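Local structure of alpha-L-arabinofuranosidase B (Aspergillus kawachii, 6SXT) at residues Val338-Tyr343 against Asn470-Phe475; Asn429-Ser434 against Ser474-Thr479; Ile200-Glu205 against Trp239-Ala244; Glu145-Val150 against Glu180-Gly185. The protein hydrolyses terminal non-reducing alpha-L-arabinofuranosyl residues from arabinoxylan, arabinan and related plant polysaccharides. All coordinates share one frame; numbering follows the deposited sequence.

Interaction 1 of 4, residues Val338-Tyr343 against Asn470-Phe475; sequences VTTPGY and NNDVSF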
# COMPACT_ATOMS: atom_id res chain seq x y z
N VAL A 338 2.34 -27.63 11.27
CA VAL A 338 3.71 -27.10 11.15
C VAL A 338 4.54 -27.99 10.25
O VAL A 338 4.41 -29.25 10.31
CB VAL A 338 4.32 -26.94 12.54
CG1 VAL A 338 5.78 -26.61 12.49
CG2 VAL A 338 3.61 -25.89 13.35
N THR A 339 5.39 -27.40 9.40
CA THR A 339 6.20 -28.18 8.44
C THR A 339 7.68 -28.03 8.76
O THR A 339 8.47 -28.73 8.11
CB THR A 339 5.91 -27.81 6.97
OG1 THR A 339 6.40 -26.48 6.75
CG2 THR A 339 4.45 -27.96 6.63
N THR A 340 8.05 -27.23 9.71
CA THR A 340 9.43 -26.98 10.10
C THR A 340 9.99 -28.27 10.68
O THR A 340 9.43 -28.79 11.65
CB THR A 340 9.54 -25.87 11.11
OG1 THR A 340 8.97 -24.66 10.56
CG2 THR A 340 10.98 -25.63 11.53
N PRO A 341 11.09 -28.80 10.14
CA PRO A 341 11.69 -30.02 10.71
C PRO A 341 11.94 -29.84 12.20
O PRO A 341 12.49 -28.82 12.68
CB PRO A 341 12.99 -30.20 9.89
CG PRO A 341 12.64 -29.55 8.56
CD PRO A 341 11.84 -28.31 8.96
N GLY A 342 11.54 -30.87 12.97
CA GLY A 342 11.65 -30.85 14.44
C GLY A 342 10.36 -30.45 15.11
O GLY A 342 10.32 -30.51 16.34
N TYR A 343 9.37 -29.96 14.35
CA TYR A 343 8.10 -29.40 14.88
C TYR A 343 6.93 -29.94 14.08
O TYR A 343 5.78 -29.43 14.21
CB TYR A 343 8.18 -27.87 14.89
CG TYR A 343 9.36 -27.30 15.62
CD1 TYR A 343 10.57 -27.10 14.98
CD2 TYR A 343 9.28 -26.99 16.96
CE1 TYR A 343 11.66 -26.59 15.66
CE2 TYR A 343 10.35 -26.45 17.66
CZ TYR A 343 11.56 -26.29 17.01
OH TYR A 343 12.62 -25.76 17.67
N ASN A 470 11.24 -19.50 5.80
CA ASN A 470 10.41 -20.15 4.78
C ASN A 470 9.67 -21.34 5.43
O ASN A 470 8.50 -21.55 5.14
CB ASN A 470 11.21 -20.62 3.58
CG ASN A 470 11.59 -19.48 2.64
OD1 ASN A 470 11.41 -18.31 2.96
ND2 ASN A 470 12.08 -19.91 1.48
N ASN A 471 10.37 -22.17 6.20
CA ASN A 471 9.70 -23.35 6.82
C ASN A 471 8.66 -22.89 7.86
O ASN A 471 7.52 -23.45 7.85
CB ASN A 471 10.75 -24.27 7.45
CG ASN A 471 11.51 -25.04 6.41
OD1 ASN A 471 11.02 -25.32 5.31
ND2 ASN A 471 12.70 -25.50 6.80
N ASP A 472 8.98 -21.87 8.64
CA ASP A 472 8.15 -21.41 9.79
C ASP A 472 6.91 -20.66 9.31
O ASP A 472 6.03 -20.42 10.15
CB ASP A 472 8.92 -20.56 10.77
CG ASP A 472 10.10 -21.25 11.47
OD1 ASP A 472 10.29 -22.50 11.26
OD2 ASP A 472 10.81 -20.51 12.16
N VAL A 473 6.80 -20.34 8.00
CA VAL A 473 5.57 -19.72 7.45
C VAL A 473 4.84 -20.67 6.52
O VAL A 473 3.90 -20.23 5.84
CB VAL A 473 5.89 -18.37 6.76
CG1 VAL A 473 6.59 -17.40 7.66
CG2 VAL A 473 6.62 -18.57 5.42
N SER A 474 5.18 -21.96 6.49
CA SER A 474 4.55 -22.93 5.60
C SER A 474 3.77 -23.93 6.46
O SER A 474 4.40 -24.53 7.38
CB SER A 474 5.57 -23.62 4.74
OG SER A 474 6.24 -22.66 3.88
N PHE A 475 2.51 -24.11 6.17
CA PHE A 475 1.60 -25.00 6.95
C PHE A 475 0.84 -25.89 6.01
O PHE A 475 0.28 -25.44 5.02
CB PHE A 475 0.64 -24.17 7.79
CG PHE A 475 1.34 -23.27 8.74
CD1 PHE A 475 1.75 -23.70 10.01
CD2 PHE A 475 1.68 -21.98 8.37
CE1 PHE A 475 2.39 -22.85 10.88
CE2 PHE A 475 2.33 -21.13 9.25
CZ PHE A 475 2.70 -21.55 10.50
O HOH W 1 5.87 -24.47 9.71

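Interaction 2 of 4, residues Asn429-Ser434 against Ser474-Thr479; sequences NGEGTS and SFEIET. With NAG (2-acetamido-2-deoxy-beta-D-glucopyranose), chain D.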
# COMPACT_ATOMS: atom_id res chain seq x y z
N ASN A 429 7.99 -23.07 1.24
CA ASN A 429 8.80 -24.31 1.16
C ASN A 429 8.11 -25.38 0.33
O ASN A 429 8.60 -26.52 0.34
CB ASN A 429 9.17 -24.78 2.57
CG ASN A 429 8.01 -25.39 3.30
OD1 ASN A 429 6.92 -25.46 2.74
ND2 ASN A 429 8.27 -25.78 4.54
N GLY A 430 7.00 -25.11 -0.34
CA GLY A 430 6.26 -26.08 -1.15
C GLY A 430 5.40 -27.05 -0.36
O GLY A 430 4.75 -27.85 -0.99
N GLU A 431 5.27 -26.88 0.95
CA GLU A 431 4.44 -27.80 1.77
C GLU A 431 3.21 -27.04 2.25
O GLU A 431 3.25 -26.48 3.36
CB GLU A 431 5.27 -28.33 2.93
CG GLU A 431 6.54 -29.08 2.53
CD GLU A 431 7.28 -29.71 3.72
OE1 GLU A 431 6.60 -30.36 4.53
OE2 GLU A 431 8.49 -29.56 3.82
N GLY A 432 2.16 -27.04 1.45
CA GLY A 432 0.85 -26.46 1.79
C GLY A 432 0.77 -24.98 1.47
O GLY A 432 0.89 -24.60 0.27
N THR A 433 0.44 -24.17 2.47
CA THR A 433 0.08 -22.76 2.28
C THR A 433 0.95 -21.90 3.18
O THR A 433 1.36 -22.31 4.25
CB THR A 433 -1.41 -22.53 2.59
OG1 THR A 433 -1.74 -21.23 2.10
CG2 THR A 433 -1.69 -22.62 4.08
N SER A 434 1.20 -20.68 2.75
CA SER A 434 1.67 -19.60 3.61
C SER A 434 0.51 -18.61 3.71
O SER A 434 -0.11 -18.30 2.68
CB SER A 434 2.94 -18.94 3.12
OG SER A 434 4.00 -19.91 3.06
N SER A 474 5.18 -21.96 6.49
CA SER A 474 4.55 -22.93 5.60
C SER A 474 3.77 -23.93 6.46
O SER A 474 4.40 -24.53 7.38
CB SER A 474 5.57 -23.62 4.74
OG SER A 474 6.24 -22.66 3.88
N PHE A 475 2.51 -24.11 6.17
CA PHE A 475 1.60 -25.00 6.95
C PHE A 475 0.84 -25.89 6.01
O PHE A 475 0.28 -25.44 5.02
CB PHE A 475 0.64 -24.17 7.79
CG PHE A 475 1.34 -23.27 8.74
CD1 PHE A 475 1.75 -23.70 10.01
CD2 PHE A 475 1.68 -21.98 8.37
CE1 PHE A 475 2.39 -22.85 10.88
CE2 PHE A 475 2.33 -21.13 9.25
CZ PHE A 475 2.70 -21.55 10.50
N GLU A 476 0.75 -27.18 6.35
CA GLU A 476 -0.10 -28.11 5.59
C GLU A 476 -1.53 -28.02 6.07
O GLU A 476 -1.77 -27.97 7.29
CB GLU A 476 0.42 -29.54 5.74
CG GLU A 476 1.68 -29.80 4.92
CD GLU A 476 1.45 -30.02 3.43
OE1 GLU A 476 0.32 -29.91 2.95
OE2 GLU A 476 2.46 -30.34 2.77
N ILE A 477 -2.46 -28.03 5.14
CA ILE A 477 -3.92 -27.95 5.40
C ILE A 477 -4.40 -29.39 5.55
O ILE A 477 -4.28 -30.17 4.59
CB ILE A 477 -4.67 -27.23 4.29
CG1 ILE A 477 -4.12 -25.83 4.02
CG2 ILE A 477 -6.16 -27.20 4.60
CD1 ILE A 477 -4.58 -25.26 2.69
N GLU A 478 -4.92 -29.69 6.74
CA GLU A 478 -5.39 -31.05 7.06
C GLU A 478 -6.85 -30.99 7.48
O GLU A 478 -7.36 -29.94 7.82
CB GLU A 478 -4.44 -31.67 8.08
CG GLU A 478 -3.17 -32.03 7.38
CD GLU A 478 -2.09 -32.71 8.16
OE1 GLU A 478 -2.36 -33.06 9.34
OE2 GLU A 478 -1.02 -32.87 7.56
N THR A 479 -7.48 -32.16 7.43
CA THR A 479 -8.80 -32.37 8.06
C THR A 479 -8.77 -31.82 9.49
O THR A 479 -7.80 -32.06 10.20
CB THR A 479 -9.07 -33.89 8.12
OG1 THR A 479 -8.92 -34.42 6.80
CG2 THR A 479 -10.46 -34.18 8.62
C1 NAG D . 8.74 -23.16 -4.04
C2 NAG D . 9.04 -24.62 -3.74
C3 NAG D . 8.22 -25.53 -4.67
C4 NAG D . 6.73 -25.14 -4.65
C5 NAG D . 6.52 -23.63 -4.71
C6 NAG D . 5.05 -23.23 -4.41
C7 NAG D . 11.27 -24.90 -2.74
C8 NAG D . 12.73 -25.10 -2.97
N2 NAG D . 10.48 -24.89 -3.82
O3 NAG D . 8.37 -26.95 -4.32
O4 NAG D . 6.00 -25.84 -5.67
O5 NAG D . 7.35 -22.89 -3.80
O6 NAG D . 4.66 -23.75 -3.10
O7 NAG D . 10.81 -24.76 -1.60
O HOH W 2 4.55 -31.63 4.40

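Interaction 3 of 4, residues Ile200-Glu205 against Trp239-Ala244; sequences IMVDME and WAIRGA. With LXE ([(1~{S},2~{S},3~{S},4~{S})-2-(hydroxymethyl)-3,4-bis(oxidanyl)cyclopentyl]azanium), chain G.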
# COMPACT_ATOMS: atom_id res chain seq x y z
N ILE A 200 -10.19 12.81 -1.30
CA ILE A 200 -8.96 13.40 -1.86
C ILE A 200 -8.86 14.80 -1.30
O ILE A 200 -9.80 15.58 -1.46
CB ILE A 200 -8.97 13.48 -3.39
CG1 ILE A 200 -9.14 12.08 -4.01
CG2 ILE A 200 -7.72 14.19 -3.85
CD1 ILE A 200 -9.53 12.13 -5.45
N MET A 201 -7.75 15.08 -0.65
CA MET A 201 -7.51 16.45 -0.16
C MET A 201 -6.10 16.86 -0.57
O MET A 201 -5.36 16.05 -1.15
CB MET A 201 -7.68 16.51 1.36
CG MET A 201 -9.09 16.13 1.74
SD MET A 201 -9.51 16.47 3.50
CE MET A 201 -8.96 14.96 4.22
N VAL A 202 -5.74 18.08 -0.24
CA VAL A 202 -4.38 18.57 -0.55
C VAL A 202 -3.71 18.90 0.78
O VAL A 202 -4.23 19.73 1.53
CB VAL A 202 -4.35 19.75 -1.52
CG1 VAL A 202 -2.95 20.27 -1.74
CG2 VAL A 202 -4.99 19.33 -2.84
N ASP A 203 -2.57 18.28 0.99
CA ASP A 203 -1.74 18.54 2.19
C ASP A 203 -0.87 19.73 1.84
O ASP A 203 0.02 19.65 0.97
CB ASP A 203 -0.94 17.29 2.57
CG ASP A 203 -0.28 17.36 3.92
OD1 ASP A 203 -0.29 18.51 4.49
OD2 ASP A 203 0.13 16.25 4.41
N MET A 204 -1.10 20.84 2.56
CA MET A 204 -0.30 22.08 2.38
C MET A 204 0.52 22.36 3.65
O MET A 204 1.11 23.44 3.70
CB MET A 204 -1.21 23.26 2.06
CG MET A 204 -1.93 23.10 0.75
SD MET A 204 -2.72 24.66 0.20
CE MET A 204 -3.89 24.02 -1.00
N GLU A 205 0.60 21.37 4.54
CA GLU A 205 1.28 21.39 5.85
C GLU A 205 0.42 22.16 6.87
O GLU A 205 -0.03 23.29 6.59
CB GLU A 205 2.70 21.94 5.74
CG GLU A 205 3.52 21.82 7.03
CD GLU A 205 3.73 20.43 7.57
OE1 GLU A 205 4.83 19.89 7.56
OE2 GLU A 205 2.64 19.69 8.05
N TRP A 239 -5.40 26.74 -6.97
CA TRP A 239 -5.11 25.28 -6.87
C TRP A 239 -6.40 24.54 -7.15
O TRP A 239 -7.50 25.16 -7.19
CB TRP A 239 -4.55 24.91 -5.51
CG TRP A 239 -5.48 25.16 -4.38
CD1 TRP A 239 -5.85 26.41 -3.92
CD2 TRP A 239 -6.17 24.21 -3.58
NE1 TRP A 239 -6.66 26.27 -2.86
CE2 TRP A 239 -6.94 24.92 -2.64
CE3 TRP A 239 -6.23 22.81 -3.56
CZ2 TRP A 239 -7.76 24.28 -1.72
CZ3 TRP A 239 -7.04 22.20 -2.65
CH2 TRP A 239 -7.81 22.90 -1.74
N ALA A 240 -6.30 23.24 -7.35
CA ALA A 240 -7.49 22.45 -7.71
C ALA A 240 -7.36 21.00 -7.27
O ALA A 240 -6.23 20.47 -7.17
CB ALA A 240 -7.72 22.49 -9.18
N ILE A 241 -8.50 20.39 -7.01
CA ILE A 241 -8.66 18.94 -6.77
C ILE A 241 -9.59 18.45 -7.85
O ILE A 241 -10.71 18.93 -7.92
CB ILE A 241 -9.27 18.61 -5.41
CG1 ILE A 241 -8.41 19.14 -4.25
CG2 ILE A 241 -9.59 17.13 -5.29
CD1 ILE A 241 -9.10 19.08 -2.93
N ARG A 242 -9.17 17.40 -8.54
CA ARG A 242 -10.04 16.71 -9.50
C ARG A 242 -9.96 15.21 -9.23
O ARG A 242 -8.88 14.74 -8.82
CB ARG A 242 -9.61 17.04 -10.92
CG ARG A 242 -9.60 18.52 -11.22
CD ARG A 242 -9.26 18.86 -12.65
NE ARG A 242 -10.36 18.56 -13.56
CZ ARG A 242 -10.23 18.25 -14.84
NH1 ARG A 242 -9.05 18.15 -15.42
NH2 ARG A 242 -11.32 18.03 -15.54
N GLY A 243 -11.03 14.49 -9.46
CA GLY A 243 -11.08 13.06 -9.17
C GLY A 243 -11.86 12.36 -10.26
O GLY A 243 -12.80 12.90 -10.83
N ALA A 244 -11.53 11.11 -10.46
CA ALA A 244 -12.21 10.22 -11.43
C ALA A 244 -12.14 8.80 -10.94
O ALA A 244 -11.25 8.45 -10.14
CB ALA A 244 -11.58 10.27 -12.79
C1' LXE G . 2.83 18.48 8.72
C2' LXE G . 3.07 17.21 7.90
O2' LXE G . 4.18 17.32 7.08
C3' LXE G . 1.80 17.13 7.16
O3' LXE G . 1.73 15.82 6.46
C4' LXE G . 0.80 17.19 8.29
C5' LXE G . -0.57 17.68 7.85
O5' LXE G . -0.56 18.90 7.15
C6' LXE G . 1.49 18.17 9.33
N1' LXE G . 1.61 17.40 10.60

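Interaction 4 of 4, residues Glu145-Val150 against Glu180-Gly185; sequences EGMYAV and EAIYLG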
# COMPACT_ATOMS: atom_id res chain seq x y z
N GLU A 145 2.78 23.81 -10.39
CA GLU A 145 2.97 22.37 -10.64
C GLU A 145 1.61 21.68 -10.77
O GLU A 145 0.61 22.15 -10.26
CB GLU A 145 3.75 21.70 -9.50
CG GLU A 145 3.07 21.71 -8.16
CD GLU A 145 3.81 21.06 -7.02
OE1 GLU A 145 4.90 20.47 -7.29
OE2 GLU A 145 3.38 21.18 -5.86
N GLY A 146 1.65 20.52 -11.37
CA GLY A 146 0.54 19.56 -11.28
C GLY A 146 1.07 18.20 -10.85
O GLY A 146 2.27 17.99 -10.83
N MET A 147 0.15 17.34 -10.50
CA MET A 147 0.46 15.97 -10.09
C MET A 147 -0.79 15.14 -10.31
O MET A 147 -1.93 15.67 -10.37
CB MET A 147 0.96 15.89 -8.67
CG MET A 147 -0.02 16.36 -7.63
SD MET A 147 0.79 16.86 -6.07
CE MET A 147 1.47 18.45 -6.50
N TYR A 148 -0.60 13.83 -10.44
CA TYR A 148 -1.74 12.91 -10.30
C TYR A 148 -1.22 11.61 -9.69
O TYR A 148 -0.00 11.35 -9.74
CB TYR A 148 -2.49 12.62 -11.62
CG TYR A 148 -1.87 11.56 -12.51
CD1 TYR A 148 -0.92 11.88 -13.45
CD2 TYR A 148 -2.22 10.22 -12.38
CE1 TYR A 148 -0.31 10.91 -14.23
CE2 TYR A 148 -1.63 9.25 -13.15
CZ TYR A 148 -0.68 9.59 -14.09
OH TYR A 148 -0.06 8.63 -14.86
N ALA A 149 -2.13 10.81 -9.17
CA ALA A 149 -1.86 9.44 -8.78
C ALA A 149 -3.07 8.60 -9.07
O ALA A 149 -4.21 9.09 -8.89
CB ALA A 149 -1.43 9.34 -7.34
N VAL A 150 -2.81 7.34 -9.38
CA VAL A 150 -3.90 6.33 -9.39
C VAL A 150 -3.70 5.49 -8.13
O VAL A 150 -2.60 4.91 -7.92
CB VAL A 150 -3.88 5.45 -10.65
CG1 VAL A 150 -4.90 4.31 -10.55
CG2 VAL A 150 -4.11 6.30 -11.91
N GLU A 180 2.83 20.59 -0.86
CA GLU A 180 1.64 20.52 -1.73
C GLU A 180 1.57 19.09 -2.29
O GLU A 180 2.35 18.76 -3.23
CB GLU A 180 1.77 21.51 -2.85
CG GLU A 180 0.53 21.60 -3.73
CD GLU A 180 0.63 22.74 -4.72
OE1 GLU A 180 1.45 22.68 -5.65
OE2 GLU A 180 -0.15 23.73 -4.53
N ALA A 181 0.73 18.29 -1.67
CA ALA A 181 0.66 16.86 -2.00
C ALA A 181 -0.78 16.37 -1.95
O ALA A 181 -1.63 16.85 -1.20
CB ALA A 181 1.54 16.10 -1.04
N ILE A 182 -1.05 15.41 -2.83
CA ILE A 182 -2.28 14.59 -2.77
C ILE A 182 -2.35 13.87 -1.43
O ILE A 182 -1.37 13.23 -1.05
CB ILE A 182 -2.32 13.59 -3.93
CG1 ILE A 182 -2.34 14.30 -5.27
CG2 ILE A 182 -3.49 12.64 -3.75
CD1 ILE A 182 -1.97 13.36 -6.43
N TYR A 183 -3.51 13.90 -0.82
CA TYR A 183 -3.83 13.06 0.34
C TYR A 183 -5.07 12.21 -0.00
O TYR A 183 -6.01 12.73 -0.61
CB TYR A 183 -4.15 13.95 1.56
CG TYR A 183 -4.78 13.16 2.68
CD1 TYR A 183 -3.99 12.53 3.64
CD2 TYR A 183 -6.15 13.01 2.81
CE1 TYR A 183 -4.53 11.73 4.63
CE2 TYR A 183 -6.70 12.22 3.80
CZ TYR A 183 -5.91 11.58 4.72
OH TYR A 183 -6.44 10.74 5.68
N LEU A 184 -5.08 10.97 0.42
CA LEU A 184 -6.29 10.11 0.34
C LEU A 184 -6.47 9.38 1.66
O LEU A 184 -5.59 8.63 2.06
CB LEU A 184 -6.22 9.12 -0.82
CG LEU A 184 -7.45 8.23 -0.95
CD1 LEU A 184 -8.72 8.99 -1.23
CD2 LEU A 184 -7.21 7.19 -2.04
N GLY A 185 -7.65 9.57 2.28
CA GLY A 185 -7.96 8.90 3.54
C GLY A 185 -9.15 9.57 4.20
O GLY A 185 -9.77 10.43 3.61

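Interaction 1 of 4, residues Val338-Tyr343 against Asn470-Phe475
The Phe475 ring meets Val338 obliquely, with Val338 CA 4.1 Å from Phe475 CD1. Water 1 lies over one face of this ring, offset toward the rim. The two side chains run side by side and point the same way, so Val338 CG2 reaches Phe475 CE1 at 4.1 Å. At the edge of the Tyr343 ring, in its plane, sits Thr340 O; this belongs to the type II turn from Thr340 to Tyr343. The Pro341 and Asn471 side chains cross at about a right angle, with Pro341 CD 3.6 Å from Asn471 ND2. Asn471 OD1 is bonded to Asn429 ND2. Polar bonds fill the middle of the contact. Water 1 accepts from Thr339 N and donates to Asn471 O and Ser474 O. Thr339 OG1 donates to Ser474 O at 2.9 Å, from above the carbonyl plane; chi1 of 69° sets this hydroxyl between the backbone N and the carbonyl carbon. Ser474 O is therefore held twice. Thr340 OG1 donates to Asp472 OD1 at 2.6 Å, on the anti lone pair of that oxygen. Ser468 OG also binds OD1, and Arg446 forms a salt bridge with OD2. The carboxylate is thus fixed at both oxygens. Thr340 OG1 also pairs with His447 NE2. Asp472 and His447 both bind substrate, so Thr340 joins two residues of a sugar site in the beta-trefoil arabinose-binding domain.

Interaction 2 of 4, residues Asn429-Ser434 against Ser474-Thr479
Two groups grip Ser474 OG. Asn429 N donates to it at 3.2 Å, with an N-H...O angle of 158°, and the hydroxyl itself donates to Asn470 O. The Asn429 side chain lies against the same serine, with Asn429 OD1 only 3.0 Å from Ser474 CB. This OD1 accepts from Glu431 N at 2.8 Å, which makes an Asx turn. Asn429 ND2 binds Asn471 OD1 and Thr339 OG1, so both ends of the amide are used. A NAG of a protein-linked glycan lies beside Asn429 and Gly430. Further along, Thr433 and Phe475 form a single antiparallel hydrogen-bonded pair. Thr433 N to Phe475 O is 2.9 Å and nearly straight, at 171°. The return bond, Phe475 N to Thr433 O, lies in the carbonyl plane. Gly432 CA adds a C-H...O contact to Phe475 O at 3.4 Å. From the same threonine, CG2 packs on Ile477 CG1 at 4.0 Å. Glu476 bends at chi2, -78°, which brings its carboxylate back against the backbone of Glu431 and Gly432. Its OE2 is 4.5 Å from Glu431 OE1. The two acids would probably repel each other, and water 2 between them donates to Glu476 OE2 and may ease this. The turn at 429-432 is thus held by neutral polar bonds and the strand pair, not by attraction between side-chain charges.

Interaction 3 of 4, residues Ile200-Glu205 against Trp239-Ala244
This is apolar face-to-face packing between two sheets of the catalytic beta-sandwich. Strand 200-203 belongs to the small sheet that carries active-site residues, and strand 239-244 to the large one. Their axes come within 7.8 Å. Their N-to-C directions are 150° apart, so they run roughly antiparallel, and no hydrogen bond links them. Ile200, Val202 and Met204 point toward the large sheet. Ile200 CG2 touches Ile241 CG2 at 3.8 Å, the two side chains lying alongside in opposite senses. Val202 CG2 touches two neighbours, Trp239 CZ3 at 3.5 Å and Ile241 CG1 at 3.7 Å. It meets the indole obliquely. Met204 reaches out in an extended chain, chi2 -167°, and sets its CE methyl over the face of the indole. This CH-pi contact puts CE 3.5 Å from the centroid of the six-membered ring. The Trp239 ring also meets that of Tyr255. Asp203 turns the other way, into the substrate site. Its OD1 accepts from Glu205 N at 3.0 Å in an Asx turn and also takes a hydrogen bond from O5' of the bound cyclopentyl inhibitor. Asp203 OD2 binds O3' of the same inhibitor. Glu205, the nucleophile, is joined to it by a covalent bond from OE2 to C1', 1.4 Å long. Chemistry thus divides by side: toward the large sheet the contacts are apolar and Met-aromatic, while Asp203 and Glu205 hold the sugar mimic.

Interaction 4 of 4, residues Glu145-Val150 against Glu180-Gly185
The axes of strands 145-150 and 180-185 come within 7.9 Å, with their N-to-C directions only 24° from parallel. They belong to opposing sheets of the catalytic beta-sandwich, so their side chains meet without backbone bonds. Strand 145-150 lies in the large sheet between strands 227-235 and 288-296. Ile182 reaches across with CD1, which sits 3.8 Å from Met147 CG and 3.7 Å from Ala149 N. Ala149 CB is the looser neighbour, 4.2 Å from Ile182 CD1. Met147 lies alongside Ile182, the two side chains running in opposite senses. Its chain bends at chi3, 76°, and brings CE to 3.4 Å from Glu180 O. At the end of the apolar row two buried acids meet. Glu145 and Glu180 pass each other, with their carboxylate planes 37° apart. Each has a further partner on its other oxygen: Asn166 ND2 bonds to Glu145 OE1, and Arg259 forms a salt bridge with Glu180 OE2. The arginine would probably offset part of the negative charge. Ala181 points away from the large sheet, toward the side where Asp203 lines the substrate site. Glu145 OE2 and Glu180 OE1 are only 2.5 Å apart, which suggests that one of these acids is protonated.

Interactions 1 and 2 belong to the arabinose-binding trefoil, interactions 3 and 4 to the catalytic sandwich; the centres of interactions 1 and 3 are about 47 Å apart. Interactions 1 and 2 share Ser474 and Phe475 and touch through Asn471 and Asn429. Both rely on hydroxyls, amides and water, but interaction 1 is buried whereas interaction 2 is only partly so and borders a glycan. Interactions 3 and 4 are fully buried. They join neighbouring strands 180-185 and 199-203 to the large sheet, and Asp203 N probably hydrogen-bonds to Ala181 O between them. Interaction 3 is purely apolar across the sheets, while interaction 4 adds a close acid pair.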